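Local coordinates for tyrosine specific protein phosphatase (Trypanosoma cruzi, PDB 4AZ1) that probably removes the phosphate group from phosphotyrosine side chains of other proteins, as members of the protein tyrosine phosphatase family do, at residues Q99-P102 and D103-M107; A106-E110 and K111-L115; I54-E58 and A59-P63. One frame throughout, in Å; residues are numbered along the deposited sequence. Where two conformers were deposited one is given.

Contact 1 of 3, residues Q99-P102 and D103-M107; sequences QGIP and DFLAM
The opening turn of helix 101-110 is set by Gly100, Ile101 and Pro102, whose carbonyls receive the amides of Phe104, Leu105 and Ala106 four residues on. The first of these bonds, Phe104 N to Gly100 O, is 3.1 Å long and lies in the carbonyl plane. The next is straighter: Leu105 N reaches Ile101 O at 2.9 Å, with an N-H...O angle of 171°. Pro102 suits this turn because the N-H groups of a first turn need no acceptor from within the helix, so a residue without one is readily accommodated, while its own carbonyl still serves Ala106 N at 2.9 Å. Besides its N-H, the small Ala106 lays its methyl beside the same oxygen, CB standing 3.2 Å from Pro102 O.

Ile101 and Leu105 run side by side, pointing the same way, with Ile101 CG2 against Leu105 CD1 at 3.9 Å. Leu105 CG stands beside its own backbone N (chi1 -62°), which lays the branch point over Ile101 O. Both side chains, together with Pro102, rest on Val145 of strand 142-145, so branched aliphatic residues fit here. Ile101 also meets Leu52 of the second subunit.

Asp103 folds back toward the start of the helix, its CB 3.3 Å from Gly100 O. Its carboxylate finds its partners elsewhere: OD2 forms a salt bridge to Lys48 and accepts Tyr76 N. A negative charge in a first turn probably also gains from the helix dipole. Phe104 behaves differently, CG anti to the backbone N (chi1 -180°) and the ring led away from 99-102 to meet Tyr133 edge to face. Such i to i+4 pairing begins the helix of a beta-alpha-beta crossover, here joining the parallel strands 90-93 and 115-118 of the phosphatase sheet, with strand 222-225 between them.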
ATOM      1  N   GLN A  99      -2.528  -0.535  -3.475  1.00 31.19           N
ATOM      2  CA  GLN A  99      -2.212   0.887  -3.382  0.51 38.52           C
ATOM      3  C   GLN A  99      -3.005   1.593  -2.277  1.00 42.28           C
ATOM      4  O   GLN A  99      -2.736   2.748  -1.952  1.00 43.68           O
ATOM      5  CB  GLN A  99      -2.402   1.583  -4.733  0.51 42.51           C
ATOM      6  CG  GLN A  99      -1.620   0.933  -5.886  0.51 50.53           C
ATOM      7  CD  GLN A  99      -0.096   0.976  -5.720  0.51 60.15           C
ATOM      8  OE1 GLN A  99       0.439   1.647  -4.833  0.51 60.96           O
ATOM      9  NE2 GLN A  99       0.608   0.258  -6.594  0.51 60.85           N
ATOM     10  N   GLY A 100      -3.961   0.890  -1.675  1.00 38.46           N
ATOM     11  CA  GLY A 100      -4.756   1.459  -0.600  1.00 37.30           C
ATOM     12  C   GLY A 100      -4.363   0.920   0.765  1.00 35.89           C
ATOM     13  O   GLY A 100      -4.861   1.385   1.797  1.00 36.21           O
ATOM     14  N   ILE A 101      -3.471  -0.063   0.776  1.00 32.41           N
ATOM     15  CA  ILE A 101      -2.996  -0.629   2.038  1.00 38.79           C
ATOM     16  C   ILE A 101      -2.303   0.391   2.963  1.00 43.44           C
ATOM     17  O   ILE A 101      -2.525   0.350   4.175  1.00 42.44           O
ATOM     18  CB  ILE A 101      -2.141  -1.899   1.822  1.00 35.76           C
ATOM     19  CG1 ILE A 101      -3.040  -3.073   1.439  1.00 35.15           C
ATOM     20  CG2 ILE A 101      -1.326  -2.269   3.079  1.00 29.92           C
ATOM     21  CD1 ILE A 101      -2.256  -4.312   0.969  1.00 31.15           C
ATOM     22  N   PRO A 102      -1.483   1.315   2.404  1.00 41.64           N
ATOM     23  CA  PRO A 102      -0.868   2.269   3.335  1.00 39.54           C
ATOM     24  C   PRO A 102      -1.930   3.111   4.050  1.00 40.27           C
ATOM     25  O   PRO A 102      -1.779   3.397   5.250  1.00 37.26           O
ATOM     26  CB  PRO A 102      -0.012   3.156   2.422  1.00 38.10           C
ATOM     27  CG  PRO A 102       0.269   2.316   1.213  1.00 36.79           C
ATOM     28  CD  PRO A 102      -0.960   1.471   1.029  1.00 38.52           C
ATOM     29  N   ASP A 103      -2.973   3.508   3.322  1.00 31.07           N
ATOM     30  CA  ASP A 103      -4.109   4.216   3.919  1.00 36.14           C
ATOM     31  C   ASP A 103      -4.749   3.389   5.027  1.00 36.07           C
ATOM     32  O   ASP A 103      -5.103   3.905   6.095  1.00 35.80           O
ATOM     33  CB  ASP A 103      -5.167   4.495   2.856  1.00 46.52           C
ATOM     34  CG  ASP A 103      -4.621   5.288   1.684  1.00 61.98           C
ATOM     35  OD1 ASP A 103      -3.796   4.730   0.911  1.00 60.49           O
ATOM     36  OD2 ASP A 103      -5.032   6.461   1.538  1.00 60.76           O
ATOM     37  N   PHE A 104      -4.907   2.103   4.764  1.00 34.56           N
ATOM     38  CA  PHE A 104      -5.604   1.227   5.698  1.00 32.75           C
ATOM     39  C   PHE A 104      -4.789   1.136   6.989  1.00 37.98           C
ATOM     40  O   PHE A 104      -5.322   1.318   8.093  1.00 38.16           O
ATOM     41  CB  PHE A 104      -5.791  -0.145   5.055  1.00 27.94           C
ATOM     42  CG  PHE A 104      -6.513  -1.152   5.922  1.00 34.42           C
ATOM     43  CD1 PHE A 104      -7.868  -1.017   6.197  1.00 31.09           C
ATOM     44  CD2 PHE A 104      -5.838  -2.253   6.431  1.00 32.83           C
ATOM     45  CE1 PHE A 104      -8.532  -1.965   6.978  1.00 36.77           C
ATOM     46  CE2 PHE A 104      -6.496  -3.202   7.219  1.00 28.93           C
ATOM     47  CZ  PHE A 104      -7.838  -3.060   7.487  1.00 33.59           C
ATOM     48  N   LEU A 105      -3.492   0.884   6.845  1.00 33.25           N
ATOM     49  CA  LEU A 105      -2.613   0.739   8.006  1.00 35.27           C
ATOM     50  C   LEU A 105      -2.499   2.050   8.776  1.00 38.35           C
ATOM     51  O   LEU A 105      -2.441   2.060  10.018  1.00 37.34           O
ATOM     52  CB  LEU A 105      -1.222   0.243   7.583  1.00 33.42           C
ATOM     53  CG  LEU A 105      -1.185  -1.143   6.922  1.00 32.08           C
ATOM     54  CD1 LEU A 105       0.255  -1.614   6.630  1.00 32.37           C
ATOM     55  CD2 LEU A 105      -1.912  -2.176   7.748  1.00 30.05           C
ATOM     56  N   ALA A 106      -2.456   3.157   8.038  1.00 36.77           N
ATOM     57  CA  ALA A 106      -2.366   4.470   8.666  1.00 36.91           C
ATOM     58  C   ALA A 106      -3.609   4.738   9.506  1.00 38.81           C
ATOM     59  O   ALA A 106      -3.528   5.333  10.591  1.00 42.11           O
ATOM     60  CB  ALA A 106      -2.205   5.557   7.617  1.00 43.90           C
ATOM     61  N   MET A 107      -4.759   4.322   8.981  1.00 45.30           N
ATOM     62  CA  MET A 107      -6.020   4.435   9.701  1.00 42.76           C
ATOM     63  C   MET A 107      -5.954   3.636  10.989  1.00 38.20           C
ATOM     64  O   MET A 107      -6.279   4.163  12.051  1.00 41.13           O
ATOM     65  CB  MET A 107      -7.188   3.944   8.840  1.00 40.81           C
ATOM     66  CG  MET A 107      -8.552   4.053   9.521  1.00 43.78           C
ATOM     67  SD  MET A 107      -8.990   2.586  10.504  1.00 46.72           S
ATOM     68  CE  MET A 107      -8.765   1.304   9.255  1.00 46.19           C
TER

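Contact 2 of 3, residues A106-E110 and K111-L115; sequences AMLYE and KKISL
Helix 101-110 ends by turning over at Lys112, whose positive phi (59°) lets Ile113 N reach back to Leu108 O at 3.0 Å while Lys112 N makes a weaker bond to Tyr109 O. Just before this, Lys111 N still pairs in helical fashion with Met107 O at 2.9 Å. Leu108 and Ile113 then meet at about a right angle: Leu108 CD2 packs against Ile113 CB at 3.6 Å and is almost as near to its CG2. Met107 crosses Ile113 at a slant, its chain bent at chi2 and chi3 to bring SD within 3.9 Å of Ile113 CG1.

This is a Schellman motif, in which the 6→1 bond from Ile113 N to Leu108 O, beside the weak 5→2 bond from Lys112 N to Tyr109 O, brings together the two apolar side chains that flank the helix end. Leu108 and Ile113 both pack on Val223 of strand 222-225, and the chain moves straight on into strand 115-118, so the cap joins helix to central sheet. Glycine commonly takes the positive-phi place; here a lysine does, and its long chain is used.

Lys112 bends at chi2 (-54°) and returns alongside Tyr109, where NZ bonds to Tyr109 O at 3.0 Å, approaching tilted out of the carbonyl plane. That oxygen therefore receives both the side-chain nitrogen and the weakly held amide of one residue. The same ammonium lies over one face of the Tyr109 ring, offset toward the rim, 3.9 Å from NZ to the ring centroid and 15° off the ring normal, as a cation-pi pair. Tyr109 OH is held by Pro182 O, which steadies the far end of the ring. Lys111 runs beside Glu110, but its NZ bonds to Thr66 OG1 and stays 4.3 Å from Glu110 OE2, beyond salt-bridge range.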
ATOM      1  N   ALA A 106      -2.456   3.157   8.038  1.00 36.77           N
ATOM      2  CA  ALA A 106      -2.366   4.470   8.666  1.00 36.91           C
ATOM      3  C   ALA A 106      -3.609   4.738   9.506  1.00 38.81           C
ATOM      4  O   ALA A 106      -3.528   5.333  10.591  1.00 42.11           O
ATOM      5  CB  ALA A 106      -2.205   5.557   7.617  1.00 43.90           C
ATOM      6  N   MET A 107      -4.759   4.322   8.981  1.00 45.30           N
ATOM      7  CA  MET A 107      -6.020   4.435   9.701  1.00 42.76           C
ATOM      8  C   MET A 107      -5.954   3.636  10.989  1.00 38.20           C
ATOM      9  O   MET A 107      -6.279   4.163  12.051  1.00 41.13           O
ATOM     10  CB  MET A 107      -7.188   3.944   8.840  1.00 40.81           C
ATOM     11  CG  MET A 107      -8.552   4.053   9.521  1.00 43.78           C
ATOM     12  SD  MET A 107      -8.990   2.586  10.504  1.00 46.72           S
ATOM     13  CE  MET A 107      -8.765   1.304   9.255  1.00 46.19           C
ATOM     14  N   LEU A 108      -5.530   2.372  10.894  1.00 33.66           N
ATOM     15  CA  LEU A 108      -5.427   1.516  12.071  1.00 37.83           C
ATOM     16  C   LEU A 108      -4.555   2.188  13.109  1.00 43.86           C
ATOM     17  O   LEU A 108      -4.848   2.156  14.311  1.00 42.69           O
ATOM     18  CB  LEU A 108      -4.801   0.173  11.710  1.00 40.15           C
ATOM     19  CG  LEU A 108      -5.623  -0.746  10.825  1.00 40.94           C
ATOM     20  CD1 LEU A 108      -4.874  -2.058  10.624  1.00 30.35           C
ATOM     21  CD2 LEU A 108      -6.980  -0.967  11.500  1.00 37.14           C
ATOM     22  N   TYR A 109      -3.484   2.812  12.628  1.00 46.95           N
ATOM     23  CA  TYR A 109      -2.494   3.402  13.504  1.00 38.28           C
ATOM     24  C   TYR A 109      -2.987   4.687  14.154  1.00 43.27           C
ATOM     25  O   TYR A 109      -2.886   4.846  15.368  1.00 46.40           O
ATOM     26  CB  TYR A 109      -1.191   3.669  12.744  1.00 39.03           C
ATOM     27  CG  TYR A 109      -0.113   4.203  13.646  1.00 46.09           C
ATOM     28  CD1 TYR A 109       0.632   3.344  14.453  1.00 43.76           C
ATOM     29  CD2 TYR A 109       0.147   5.567  13.722  1.00 54.06           C
ATOM     30  CE1 TYR A 109       1.612   3.832  15.300  1.00 55.93           C
ATOM     31  CE2 TYR A 109       1.133   6.064  14.568  1.00 61.09           C
ATOM     32  CZ  TYR A 109       1.859   5.190  15.349  1.00 64.61           C
ATOM     33  OH  TYR A 109       2.834   5.674  16.191  1.00 74.35           O
ATOM     34  N   GLU A 110      -3.477   5.618  13.343  1.00 44.01           N
ATOM     35  CA  GLU A 110      -3.933   6.907  13.859  1.00 48.56           C
ATOM     36  C   GLU A 110      -5.168   6.762  14.762  1.00 51.59           C
ATOM     37  O   GLU A 110      -5.296   7.470  15.765  1.00 56.77           O
ATOM     38  CB  GLU A 110      -4.236   7.875  12.706  1.00 57.32           C
ATOM     39  CG  GLU A 110      -4.494   9.318  13.154  1.00 80.31           C
ATOM     40  CD  GLU A 110      -5.761   9.903  12.552  1.00 95.12           C
ATOM     41  OE1 GLU A 110      -6.147   9.475  11.444  1.00 97.57           O
ATOM     42  OE2 GLU A 110      -6.374  10.787  13.193  1.00101.11           O
ATOM     43  N   LYS A 111      -6.064   5.841  14.405  1.00 48.43           N
ATOM     44  CA  LYS A 111      -7.287   5.635  15.176  1.00 55.51           C
ATOM     45  C   LYS A 111      -7.100   4.673  16.345  1.00 53.94           C
ATOM     46  O   LYS A 111      -8.024   4.489  17.141  1.00 49.17           O
ATOM     47  CB  LYS A 111      -8.432   5.155  14.270  1.00 43.38           C
ATOM     48  CG  LYS A 111      -8.928   6.227  13.324  1.00 43.23           C
ATOM     49  CD  LYS A 111      -9.400   7.436  14.112  1.00 49.43           C
ATOM     50  CE  LYS A 111      -9.766   8.595  13.200  1.00 62.28           C
ATOM     51  NZ  LYS A 111     -10.457   9.704  13.953  1.00 69.01           N
ATOM     52  N   LYS A 112      -5.911   4.075  16.446  1.00 46.42           N
ATOM     53  CA  LYS A 112      -5.593   3.157  17.545  1.00 48.87           C
ATOM     54  C   LYS A 112      -6.568   1.976  17.564  1.00 41.43           C
ATOM     55  O   LYS A 112      -7.050   1.557  18.621  1.00 47.17           O
ATOM     56  CB  LYS A 112      -5.604   3.882  18.909  1.00 51.11           C
ATOM     57  CG  LYS A 112      -4.730   5.142  18.979  1.00 55.94           C
ATOM     58  CD  LYS A 112      -3.293   4.854  18.561  1.00 59.71           C
ATOM     59  CE  LYS A 112      -2.506   6.150  18.318  1.00 68.33           C
ATOM     60  NZ  LYS A 112      -1.233   5.901  17.575  1.00 58.63           N
ATOM     61  N   ILE A 113      -6.860   1.443  16.387  1.00 43.50           N
ATOM     62  CA  ILE A 113      -7.775   0.317  16.283  1.00 43.12           C
ATOM     63  C   ILE A 113      -7.175  -0.896  16.999  1.00 49.41           C
ATOM     64  O   ILE A 113      -5.990  -1.206  16.830  1.00 40.61           O
ATOM     65  CB  ILE A 113      -8.093   0.010  14.814  1.00 43.01           C
ATOM     66  CG1 ILE A 113      -8.821   1.203  14.182  1.00 39.08           C
ATOM     67  CG2 ILE A 113      -8.910  -1.270  14.689  1.00 34.80           C
ATOM     68  CD1 ILE A 113     -10.101   1.614  14.924  1.00 37.99           C
ATOM     69  N   SER A 114      -7.980  -1.564  17.823  1.00 39.33           N
ATOM     70  CA  SER A 114      -7.472  -2.678  18.622  1.00 37.29           C
ATOM     71  C   SER A 114      -7.778  -4.054  18.002  1.00 41.36           C
ATOM     72  O   SER A 114      -7.059  -5.028  18.257  1.00 40.67           O
ATOM     73  CB  SER A 114      -7.965  -2.560  20.075  1.00 49.56           C
ATOM     74  OG  SER A 114      -8.006  -3.815  20.728  1.00 59.85           O
ATOM     75  N   LEU A 115      -8.810  -4.128  17.162  1.00 36.53           N
ATOM     76  CA  LEU A 115      -9.240  -5.419  16.631  1.00 37.20           C
ATOM     77  C   LEU A 115      -9.723  -5.309  15.189  1.00 39.32           C
ATOM     78  O   LEU A 115     -10.612  -4.509  14.861  1.00 34.20           O
ATOM     79  CB  LEU A 115     -10.340  -6.047  17.510  1.00 43.14           C
ATOM     80  CG  LEU A 115     -10.999  -7.334  16.992  1.00 39.85           C
ATOM     81  CD1 LEU A 115      -9.971  -8.456  16.868  1.00 34.82           C
ATOM     82  CD2 LEU A 115     -12.154  -7.777  17.891  1.00 30.60           C
TER

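Contact 3 of 3, residues I54-E58 and A59-P63; sequences ILANE and ATLYP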
ATOM      1  N   ILE A  54     -19.210  -0.538  -5.591  1.00 40.89           N
ATOM      2  CA  ILE A  54     -19.427  -0.707  -4.162  1.00 40.26           C
ATOM      3  C   ILE A  54     -18.768   0.476  -3.491  1.00 37.96           C
ATOM      4  O   ILE A  54     -17.543   0.494  -3.303  1.00 39.50           O
ATOM      5  CB  ILE A  54     -18.844  -2.018  -3.607  1.00 49.24           C
ATOM      6  CG1 ILE A  54     -19.294  -3.214  -4.455  1.00 52.53           C
ATOM      7  CG2 ILE A  54     -19.253  -2.181  -2.145  1.00 43.84           C
ATOM      8  CD1 ILE A  54     -20.634  -3.805  -4.063  1.00 53.18           C
ATOM      9  N   LEU A  55     -19.585   1.458  -3.128  1.00 35.75           N
ATOM     10  CA  LEU A  55     -19.087   2.740  -2.642  1.00 40.15           C
ATOM     11  C   LEU A  55     -19.518   2.977  -1.200  1.00 46.22           C
ATOM     12  O   LEU A  55     -20.556   2.472  -0.767  1.00 47.49           O
ATOM     13  CB  LEU A  55     -19.617   3.869  -3.527  1.00 42.99           C
ATOM     14  CG  LEU A  55     -19.340   3.763  -5.026  1.00 48.79           C
ATOM     15  CD1 LEU A  55     -19.979   4.930  -5.767  1.00 52.60           C
ATOM     16  CD2 LEU A  55     -17.843   3.706  -5.307  1.00 45.74           C
ATOM     17  N   ALA A  56     -18.717   3.743  -0.462  1.00 37.57           N
ATOM     18  CA  ALA A  56     -19.017   4.069   0.940  1.00 37.47           C
ATOM     19  C   ALA A  56     -19.847   5.350   1.050  1.00 43.22           C
ATOM     20  O   ALA A  56     -19.466   6.366   0.471  1.00 41.56           O
ATOM     21  CB  ALA A  56     -17.709   4.229   1.713  1.00 35.55           C
ATOM     22  N   ASN A  57     -20.954   5.312   1.800  1.00 42.52           N
ATOM     23  CA  ASN A  57     -21.768   6.519   2.027  1.00 43.19           C
ATOM     24  C   ASN A  57     -20.960   7.662   2.617  1.00 50.46           C
ATOM     25  O   ASN A  57     -20.180   7.453   3.545  1.00 49.42           O
ATOM     26  CB  ASN A  57     -22.944   6.252   2.977  1.00 44.79           C
ATOM     27  CG  ASN A  57     -23.805   5.089   2.539  1.00 45.71           C
ATOM     28  OD1 ASN A  57     -23.305   4.054   2.091  1.00 44.19           O
ATOM     29  ND2 ASN A  57     -25.113   5.249   2.675  1.00 45.76           N
ATOM     30  N   GLU A  58     -21.170   8.869   2.097  1.00 54.07           N
ATOM     31  CA  GLU A  58     -20.452  10.047   2.562  1.00 56.62           C
ATOM     32  C   GLU A  58     -20.746  10.350   4.029  1.00 61.57           C
ATOM     33  O   GLU A  58     -19.838  10.635   4.810  1.00 51.30           O
ATOM     34  CB  GLU A  58     -20.847  11.255   1.707  1.00 53.71           C
ATOM     35  CG  GLU A  58     -20.002  12.493   1.940  1.00 63.51           C
ATOM     36  CD  GLU A  58     -18.556  12.292   1.518  1.00 73.34           C
ATOM     37  OE1 GLU A  58     -18.318  11.556   0.532  1.00 73.98           O
ATOM     38  OE2 GLU A  58     -17.657  12.874   2.167  1.00 68.44           O
ATOM     39  N   ALA A  59     -22.022  10.282   4.398  1.00 59.54           N
ATOM     40  CA  ALA A  59     -22.472  10.694   5.727  1.00 57.79           C
ATOM     41  C   ALA A  59     -21.800   9.939   6.871  1.00 54.14           C
ATOM     42  O   ALA A  59     -21.629  10.487   7.957  1.00 56.14           O
ATOM     43  CB  ALA A  59     -23.978  10.556   5.833  1.00 62.58           C
ATOM     44  N   THR A  60     -21.439   8.681   6.626  1.00 51.57           N
ATOM     45  CA  THR A  60     -20.854   7.839   7.659  1.00 51.62           C
ATOM     46  C   THR A  60     -19.464   7.335   7.256  1.00 48.89           C
ATOM     47  O   THR A  60     -18.941   6.377   7.837  1.00 44.91           O
ATOM     48  CB  THR A  60     -21.768   6.641   7.971  1.00 45.72           C
ATOM     49  OG1 THR A  60     -21.943   5.858   6.788  1.00 48.33           O
ATOM     50  CG2 THR A  60     -23.131   7.116   8.461  1.00 45.65           C
ATOM     51  N   LEU A  61     -18.867   7.993   6.267  1.00 49.74           N
ATOM     52  CA  LEU A  61     -17.549   7.607   5.769  1.00 44.26           C
ATOM     53  C   LEU A  61     -16.513   7.628   6.900  1.00 48.64           C
ATOM     54  O   LEU A  61     -16.411   8.608   7.633  1.00 46.16           O
ATOM     55  CB  LEU A  61     -17.120   8.552   4.644  1.00 46.80           C
ATOM     56  CG  LEU A  61     -15.743   8.281   4.025  1.00 43.84           C
ATOM     57  CD1 LEU A  61     -15.769   6.977   3.245  1.00 38.17           C
ATOM     58  CD2 LEU A  61     -15.340   9.412   3.134  1.00 47.95           C
ATOM     59  N   TYR A  62     -15.768   6.541   7.061  1.00 45.58           N
ATOM     60  CA  TYR A  62     -14.772   6.458   8.127  1.00 52.22           C
ATOM     61  C   TYR A  62     -13.371   6.512   7.525  1.00 56.40           C
ATOM     62  O   TYR A  62     -13.115   5.880   6.497  1.00 60.41           O
ATOM     63  CB  TYR A  62     -14.960   5.177   8.961  1.00 46.23           C
ATOM     64  CG  TYR A  62     -14.128   5.150  10.239  1.00 50.24           C
ATOM     65  CD1 TYR A  62     -14.586   5.764  11.403  1.00 51.78           C
ATOM     66  CD2 TYR A  62     -12.887   4.513  10.279  1.00 40.01           C
ATOM     67  CE1 TYR A  62     -13.834   5.747  12.572  1.00 52.08           C
ATOM     68  CE2 TYR A  62     -12.131   4.490  11.440  1.00 47.91           C
ATOM     69  CZ  TYR A  62     -12.609   5.109  12.585  1.00 52.16           C
ATOM     70  OH  TYR A  62     -11.860   5.094  13.742  1.00 52.58           O
ATOM     71  N   PRO A  63     -12.454   7.247   8.170  1.00 52.19           N
ATOM     72  CA  PRO A  63     -12.607   7.932   9.462  1.00 63.38           C
ATOM     73  C   PRO A  63     -13.086   9.384   9.396  1.00 67.49           C
ATOM     74  O   PRO A  63     -13.013  10.064  10.421  1.00 70.27           O
ATOM     75  CB  PRO A  63     -11.177   7.929  10.002  1.00 67.77           C
ATOM     76  CG  PRO A  63     -10.358   8.121   8.772  1.00 64.72           C
ATOM     77  CD  PRO A  63     -11.059   7.299   7.696  1.00 62.90           C
TER
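Ala56 sets its single methyl against the side chain of Leu61, with Ala56 CB 3.7 Å from Leu61 CD1. A type I beta turn from Glu58 to Leu61 makes the meeting possible by folding the chain back, with Ala59 and Thr60 at its corners. The turn is closed by the hydrogen bond from Leu61 N to Glu58 O, 3.2 Å long. The N-H points almost straight at the oxygen (165°), yet it arrives above the carbonyl plane and away from the lone-pair directions. Leu61 CG lies opposite its own backbone N (chi1 179°), so that the branch leads toward Ala56. Its CB sits 3.4 Å from Glu58 O and equally near Asn57 O. A small residue opposite a branched one suits this buried side of the turn, where Leu61 also touches Thr41 of helix 40-44.

The polar side chains around the turn tie it outward. Thr60 OG1, 4.0 Å from Asn57 CB, bonds to Gln266 O and Asn80 ND2, while Asn57 OD1 takes the amide of Phe268. Glu58, bent at chi2, directs OE1 to Thr41 N. Ala59 takes the exposed first corner with helix-like torsions, which alanine favours. By sequence, the loop follows the Asn-Arg-Tyr motif that in this family belongs to the phosphotyrosine-recognition loop. Beyond the turn a cis peptide bond precedes Pro63, and the proline folds onto the preceding aromatic ring: Pro63 CB stands 3.7 Å above the plane of the Tyr62 ring, over its centre.

In the fold
Following the chain from the N terminus, contact 3 comes first, its turn at 58-61 reversing the loop between helix 40-44 and strand 79-82. Contacts 1 and 2 follow, overlapping on helix 101-110: contact 1 starts the helix and contact 2 ends it, sharing Ala106 and Met107, and neither encloses the other. Contact 3 nonetheless meets both in space through Tyr62, with Pro63 also touching Lys111: Met107 SD packs on Tyr62 CE2 at 3.8 Å, and Lys111 CG lies 3.2 Å from Tyr62 OH. The early loop is thus laid against the C-terminal part of the helix that leads to strand 115-118 of the main sheet.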